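Metallophosphoesterase TT1561-like domain-containing protein (Aquifex aeolicus, PDB 2YVT) is of unknown function but belongs to the calcineurin-like metallophosphoesterases, so it probably hydrolyses phosphate esters with the help of bound metal ions. Local coordinates at residues 46-54 and 147-155. Residues are numbered along the deposited sequence; the frame is centred on the assembly and turned at random.
Sequences EALEKEYER and EFEEDFVLK
Y52 of helix 46-57 reaches into the loop 147-155, closed by two backbone hydrogen bonds between E149 and K155, and the contact illustrates how one aromatic side chain can join a helix to an irregular loop. With CG anti to the backbone N (chi1 174°), its ring is carried off the helix and into the loop. One face takes a CH-pi contact from V153, whose CG2 stands 4.0 Å from the Y52 ring centroid. E149 runs past the ring in the opposite direction, its CG 3.5 Å from Y52 CE1, while its own OE2 accepts the backbone N-H groups of D151 and F152 and so pins the loop. F152 packs against the helix between L48 and Y52: its CB lies 3.5 Å from Y52 CB, L48 CB is 3.4 Å from F152 O, and its ring lies beside E51 CG and also touches I67 of helix 65-86. Charge closes the other end. The straight chain of K155 sends NZ past the ring edge to a salt bridge with E53, meeting the syn lone pair of OE2 at 2.7 Å. K155 NZ also makes salt-bridge hydrogen bonds to E147 OE1 and E147 OE2, both 3.0 Å from it. E147 OE1 also lies 3.2 Å from Y52 OH, near the ring plane. Were Y52 cut back to an alanine, V153 CG2 and E149 CG would probably lose the surface they pack against. Such packing of a helix aromatic, flanked by the E53-K155-E147 salt-bridge network, joins helix 46-57 to the loop linking strands 134-144 and 155-157 in this calcineurin-like fold.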
ATOM      1  N   GLU A  46      13.120  -2.857 -10.714  1.00 15.12           N
ATOM      2  CA  GLU A  46      13.156  -4.206 -11.278  1.00 18.83           C
ATOM      3  C   GLU A  46      14.478  -4.932 -11.044  1.00 15.95           C
ATOM      4  O   GLU A  46      14.488  -6.140 -10.791  1.00 16.04           O
ATOM      5  CB  GLU A  46      12.854  -4.145 -12.776  1.00 20.48           C
ATOM      6  CG  GLU A  46      11.435  -3.704 -13.093  1.00 24.95           C
ATOM      7  CD  GLU A  46      11.136  -3.706 -14.582  1.00 25.24           C
ATOM      8  OE1 GLU A  46      11.560  -4.660 -15.279  1.00 29.47           O
ATOM      9  OE2 GLU A  46      10.472  -2.750 -15.052  1.00 29.79           O
ATOM     10  N   ALA A  47      15.583  -4.194 -11.126  1.00 13.98           N
ATOM     11  CA  ALA A  47      16.907  -4.793 -11.005  1.00 13.99           C
ATOM     12  C   ALA A  47      17.106  -5.428  -9.636  1.00 13.26           C
ATOM     13  O   ALA A  47      17.640  -6.533  -9.525  1.00 13.39           O
ATOM     14  CB  ALA A  47      17.984  -3.768 -11.283  1.00 14.83           C
ATOM     15  N   LEU A  48      16.663  -4.742  -8.585  1.00 12.59           N
ATOM     16  CA  LEU A  48      16.835  -5.301  -7.246  1.00 10.97           C
ATOM     17  C   LEU A  48      16.048  -6.595  -7.093  1.00 11.35           C
ATOM     18  O   LEU A  48      16.554  -7.576  -6.545  1.00 11.90           O
ATOM     19  CB  LEU A  48      16.431  -4.292  -6.162  1.00 10.91           C
ATOM     20  CG  LEU A  48      17.553  -3.430  -5.576  1.00 11.64           C
ATOM     21  CD1 LEU A  48      18.149  -2.529  -6.644  1.00 11.88           C
ATOM     22  CD2 LEU A  48      17.021  -2.601  -4.413  1.00 11.56           C
ATOM     23  N   GLU A  49      14.802  -6.593  -7.569  1.00 12.15           N
ATOM     24  CA  GLU A  49      13.954  -7.763  -7.426  1.00 13.33           C
ATOM     25  C   GLU A  49      14.530  -8.938  -8.202  1.00 13.04           C
ATOM     26  O   GLU A  49      14.578 -10.052  -7.685  1.00 13.42           O
ATOM     27  CB  GLU A  49      12.528  -7.482  -7.891  1.00 15.38           C
ATOM     28  CG  GLU A  49      11.632  -8.689  -7.755  1.00 18.54           C
ATOM     29  CD  GLU A  49      10.171  -8.352  -7.902  1.00 20.89           C
ATOM     30  OE1 GLU A  49       9.826  -7.448  -8.701  1.00 21.50           O
ATOM     31  OE2 GLU A  49       9.367  -9.005  -7.212  1.00 24.57           O
ATOM     32  N   LYS A  50      14.981  -8.678  -9.425  1.00 12.86           N
ATOM     33  CA  LYS A  50      15.539  -9.741 -10.258  1.00 14.04           C
ATOM     34  C   LYS A  50      16.788 -10.349  -9.633  1.00 13.38           C
ATOM     35  O   LYS A  50      16.943 -11.567  -9.646  1.00 13.90           O
ATOM     36  CB  LYS A  50      15.848  -9.242 -11.670  1.00 16.24           C
ATOM     37  CG  LYS A  50      14.618  -9.044 -12.547  1.00 18.34           C
ATOM     38  CD  LYS A  50      15.023  -8.630 -13.955  1.00 21.82           C
ATOM     39  CE  LYS A  50      13.814  -8.239 -14.791  1.00 24.21           C
ATOM     40  NZ  LYS A  50      13.032  -9.426 -15.236  1.00 26.47           N
ATOM     41  N   GLU A  51      17.661  -9.515  -9.065  1.00 13.67           N
ATOM     42  CA  GLU A  51      18.868 -10.047  -8.425  1.00 13.08           C
ATOM     43  C   GLU A  51      18.512 -10.944  -7.243  1.00 13.11           C
ATOM     44  O   GLU A  51      19.069 -12.032  -7.086  1.00 13.14           O
ATOM     45  CB  GLU A  51      19.843  -8.942  -8.006  1.00 13.37           C
ATOM     46  CG  GLU A  51      20.947  -9.412  -7.042  1.00 13.81           C
ATOM     47  CD  GLU A  51      21.831 -10.539  -7.595  1.00 15.46           C
ATOM     48  OE1 GLU A  51      21.950 -10.692  -8.837  1.00 16.74           O
ATOM     49  OE2 GLU A  51      22.419 -11.269  -6.765  1.00 15.35           O
ATOM     50  N   TYR A  52      17.572 -10.483  -6.419  1.00 12.69           N
ATOM     51  CA  TYR A  52      17.097 -11.265  -5.288  1.00 13.53           C
ATOM     52  C   TYR A  52      16.536 -12.621  -5.724  1.00 12.84           C
ATOM     53  O   TYR A  52      16.920 -13.660  -5.176  1.00 13.41           O
ATOM     54  CB  TYR A  52      16.047 -10.467  -4.516  1.00 16.08           C
ATOM     55  CG  TYR A  52      15.382 -11.240  -3.402  1.00 17.13           C
ATOM     56  CD1 TYR A  52      16.007 -11.398  -2.164  1.00 17.99           C
ATOM     57  CD2 TYR A  52      14.130 -11.821  -3.589  1.00 17.17           C
ATOM     58  CE1 TYR A  52      15.392 -12.105  -1.141  1.00 18.08           C
ATOM     59  CE2 TYR A  52      13.510 -12.533  -2.573  1.00 18.22           C
ATOM     60  CZ  TYR A  52      14.152 -12.675  -1.354  1.00 17.88           C
ATOM     61  OH  TYR A  52      13.530 -13.380  -0.344  1.00 19.75           O
ATOM     62  N   GLU A  53      15.649 -12.614  -6.724  1.00 12.30           N
ATOM     63  CA  GLU A  53      15.007 -13.851  -7.179  1.00 12.64           C
ATOM     64  C   GLU A  53      16.013 -14.794  -7.837  1.00 12.19           C
ATOM     65  O   GLU A  53      16.022 -15.987  -7.541  1.00 13.03           O
ATOM     66  CB  GLU A  53      13.808 -13.580  -8.103  1.00 14.85           C
ATOM     67  CG  GLU A  53      12.640 -12.805  -7.448  1.00 16.60           C
ATOM     68  CD  GLU A  53      12.036 -13.478  -6.211  1.00 19.81           C
ATOM     69  OE1 GLU A  53      12.225 -14.702  -6.002  1.00 21.59           O
ATOM     70  OE2 GLU A  53      11.358 -12.767  -5.429  1.00 22.09           O
ATOM     71  N   ARG A  54      16.873 -14.248  -8.696  1.00 13.16           N
ATOM     72  CA  ARG A  54      17.914 -15.041  -9.358  1.00 13.15           C
ATOM     73  C   ARG A  54      18.859 -15.674  -8.346  1.00 13.20           C
ATOM     74  O   ARG A  54      19.194 -16.855  -8.455  1.00 14.21           O
ATOM     75  CB  ARG A  54      18.726 -14.183 -10.333  1.00 13.51           C
ATOM     76  CG  ARG A  54      17.987 -13.765 -11.598  1.00 15.42           C
ATOM     77  CD  ARG A  54      17.644 -14.954 -12.490  1.00 16.76           C
ATOM     78  NE  ARG A  54      18.829 -15.678 -12.969  1.00 18.63           N
ATOM     79  CZ  ARG A  54      19.509 -15.393 -14.079  1.00 19.36           C
ATOM     80  NH1 ARG A  54      19.155 -14.379 -14.862  1.00 19.68           N
ATOM     81  NH2 ARG A  54      20.564 -16.127 -14.404  1.00 20.29           N
ATOM     82  N   GLU A 147       8.658 -16.191   3.596  1.00 14.83           N
ATOM     83  CA  GLU A 147       9.712 -15.301   3.089  1.00 15.52           C
ATOM     84  C   GLU A 147       9.854 -14.026   3.916  1.00 12.74           C
ATOM     85  O   GLU A 147       8.860 -13.438   4.326  1.00 12.99           O
ATOM     86  CB  GLU A 147       9.442 -14.910   1.641  1.00 19.08           C
ATOM     87  CG  GLU A 147       9.818 -15.948   0.616  1.00 25.01           C
ATOM     88  CD  GLU A 147       9.831 -15.359  -0.771  1.00 27.50           C
ATOM     89  OE1 GLU A 147      10.932 -14.994  -1.259  1.00 30.14           O
ATOM     90  OE2 GLU A 147       8.734 -15.212  -1.352  1.00 29.48           O
ATOM     91  N   PHE A 148      11.095 -13.598   4.140  1.00 11.80           N
ATOM     92  CA  PHE A 148      11.378 -12.415   4.957  1.00 10.92           C
ATOM     93  C   PHE A 148      12.575 -11.690   4.342  1.00 10.50           C
ATOM     94  O   PHE A 148      13.709 -12.190   4.392  1.00 12.94           O
ATOM     95  CB  PHE A 148      11.695 -12.860   6.397  1.00 11.37           C
ATOM     96  CG  PHE A 148      11.502 -11.801   7.462  1.00 12.65           C
ATOM     97  CD1 PHE A 148      11.469 -12.183   8.803  1.00 13.79           C
ATOM     98  CD2 PHE A 148      11.343 -10.449   7.150  1.00 12.68           C
ATOM     99  CE1 PHE A 148      11.291 -11.248   9.818  1.00 13.46           C
ATOM    100  CE2 PHE A 148      11.157  -9.492   8.168  1.00 12.54           C
ATOM    101  CZ  PHE A 148      11.136  -9.893   9.501  1.00 13.24           C
ATOM    102  N   GLU A 149      12.308 -10.534   3.735  1.00  9.13           N
ATOM    103  CA  GLU A 149      13.339  -9.719   3.093  1.00  8.41           C
ATOM    104  C   GLU A 149      12.948  -8.244   3.158  1.00  9.44           C
ATOM    105  O   GLU A 149      11.771  -7.904   2.992  1.00  9.32           O
ATOM    106  CB  GLU A 149      13.489 -10.159   1.627  1.00  9.32           C
ATOM    107  CG  GLU A 149      14.452  -9.326   0.775  1.00 10.64           C
ATOM    108  CD  GLU A 149      15.894  -9.345   1.265  1.00 11.16           C
ATOM    109  OE1 GLU A 149      16.332 -10.343   1.875  1.00 13.69           O
ATOM    110  OE2 GLU A 149      16.607  -8.350   1.021  1.00 11.93           O
ATOM    111  N   GLU A 150      13.930  -7.367   3.377  1.00  9.48           N
ATOM    112  CA  GLU A 150      13.646  -5.938   3.411  1.00  9.51           C
ATOM    113  C   GLU A 150      14.603  -5.085   2.596  1.00  9.57           C
ATOM    114  O   GLU A 150      14.420  -3.878   2.523  1.00 10.71           O
ATOM    115  CB  GLU A 150      13.598  -5.416   4.849  1.00  9.90           C
ATOM    116  CG  GLU A 150      12.531  -6.059   5.714  1.00 11.20           C
ATOM    117  CD  GLU A 150      12.488  -5.473   7.109  1.00 10.99           C
ATOM    118  OE1 GLU A 150      13.528  -5.489   7.814  1.00 14.76           O
ATOM    119  OE2 GLU A 150      11.412  -4.989   7.501  1.00 11.93           O
ATOM    120  N   ASP A 151      15.624  -5.700   1.996  1.00  9.42           N
ATOM    121  CA  ASP A 151      16.629  -4.930   1.265  1.00 10.16           C
ATOM    122  C   ASP A 151      16.422  -4.904  -0.255  1.00  9.70           C
ATOM    123  O   ASP A 151      16.391  -3.837  -0.849  1.00 10.92           O
ATOM    124  CB  ASP A 151      18.040  -5.420   1.615  1.00 11.66           C
ATOM    125  CG  ASP A 151      18.417  -5.132   3.062  1.00 14.40           C
ATOM    126  OD1 ASP A 151      17.667  -4.422   3.756  1.00 16.46           O
ATOM    127  OD2 ASP A 151      19.471  -5.616   3.512  1.00 17.00           O
ATOM    128  N   PHE A 152      16.312  -6.071  -0.881  1.00  9.53           N
ATOM    129  CA  PHE A 152      16.131  -6.128  -2.334  1.00  9.60           C
ATOM    130  C   PHE A 152      14.673  -5.948  -2.702  1.00  9.99           C
ATOM    131  O   PHE A 152      14.356  -5.436  -3.774  1.00 11.16           O
ATOM    132  CB  PHE A 152      16.628  -7.459  -2.886  1.00 10.46           C
ATOM    133  CG  PHE A 152      18.115  -7.610  -2.828  1.00 10.96           C
ATOM    134  CD1 PHE A 152      18.900  -7.299  -3.938  1.00 10.67           C
ATOM    135  CD2 PHE A 152      18.735  -8.072  -1.667  1.00 11.72           C
ATOM    136  CE1 PHE A 152      20.290  -7.432  -3.881  1.00 11.87           C
ATOM    137  CE2 PHE A 152      20.124  -8.211  -1.603  1.00 11.86           C
ATOM    138  CZ  PHE A 152      20.899  -7.893  -2.714  1.00 11.59           C
ATOM    139  N   VAL A 153      13.805  -6.398  -1.796  1.00  9.87           N
ATOM    140  CA  VAL A 153      12.350  -6.332  -1.934  1.00  9.97           C
ATOM    141  C   VAL A 153      11.798  -6.291  -0.515  1.00  9.00           C
ATOM    142  O   VAL A 153      12.542  -6.531   0.441  1.00  9.73           O
ATOM    143  CB  VAL A 153      11.750  -7.573  -2.676  1.00 10.27           C
ATOM    144  CG1 VAL A 153      12.001  -7.498  -4.184  1.00 12.70           C
ATOM    145  CG2 VAL A 153      12.254  -8.894  -2.080  1.00 10.70           C
ATOM    146  N   LEU A 154      10.504  -6.002  -0.371  1.00  7.90           N
ATOM    147  CA  LEU A 154       9.834  -6.125   0.922  1.00  8.02           C
ATOM    148  C   LEU A 154       8.932  -7.352   0.909  1.00  8.16           C
ATOM    149  O   LEU A 154       7.907  -7.372   0.227  1.00  9.29           O
ATOM    150  CB  LEU A 154       8.986  -4.888   1.244  1.00  7.59           C
ATOM    151  CG  LEU A 154       9.628  -3.509   1.266  1.00  7.28           C
ATOM    152  CD1 LEU A 154       8.635  -2.528   1.896  1.00  8.53           C
ATOM    153  CD2 LEU A 154      10.940  -3.560   2.036  1.00  9.27           C
ATOM    154  N   LYS A 155       9.335  -8.372   1.657  1.00  8.30           N
ATOM    155  CA  LYS A 155       8.540  -9.592   1.834  1.00  8.85           C
ATOM    156  C   LYS A 155       8.525  -9.952   3.316  1.00  9.01           C
ATOM    157  O   LYS A 155       9.551  -9.862   3.992  1.00  9.05           O
ATOM    158  CB  LYS A 155       9.132 -10.765   1.037  1.00 10.15           C
ATOM    159  CG  LYS A 155       9.160 -10.576  -0.473  1.00 13.07           C
ATOM    160  CD  LYS A 155       9.464 -11.920  -1.145  1.00 16.02           C
ATOM    161  CE  LYS A 155       9.410 -11.840  -2.653  1.00 18.85           C
ATOM    162  NZ  LYS A 155       9.727 -13.160  -3.272  1.00 20.64           N
TER
HETATM  163  O   HOH W   1      11.821 -16.153  -3.512  1.00 33.69           O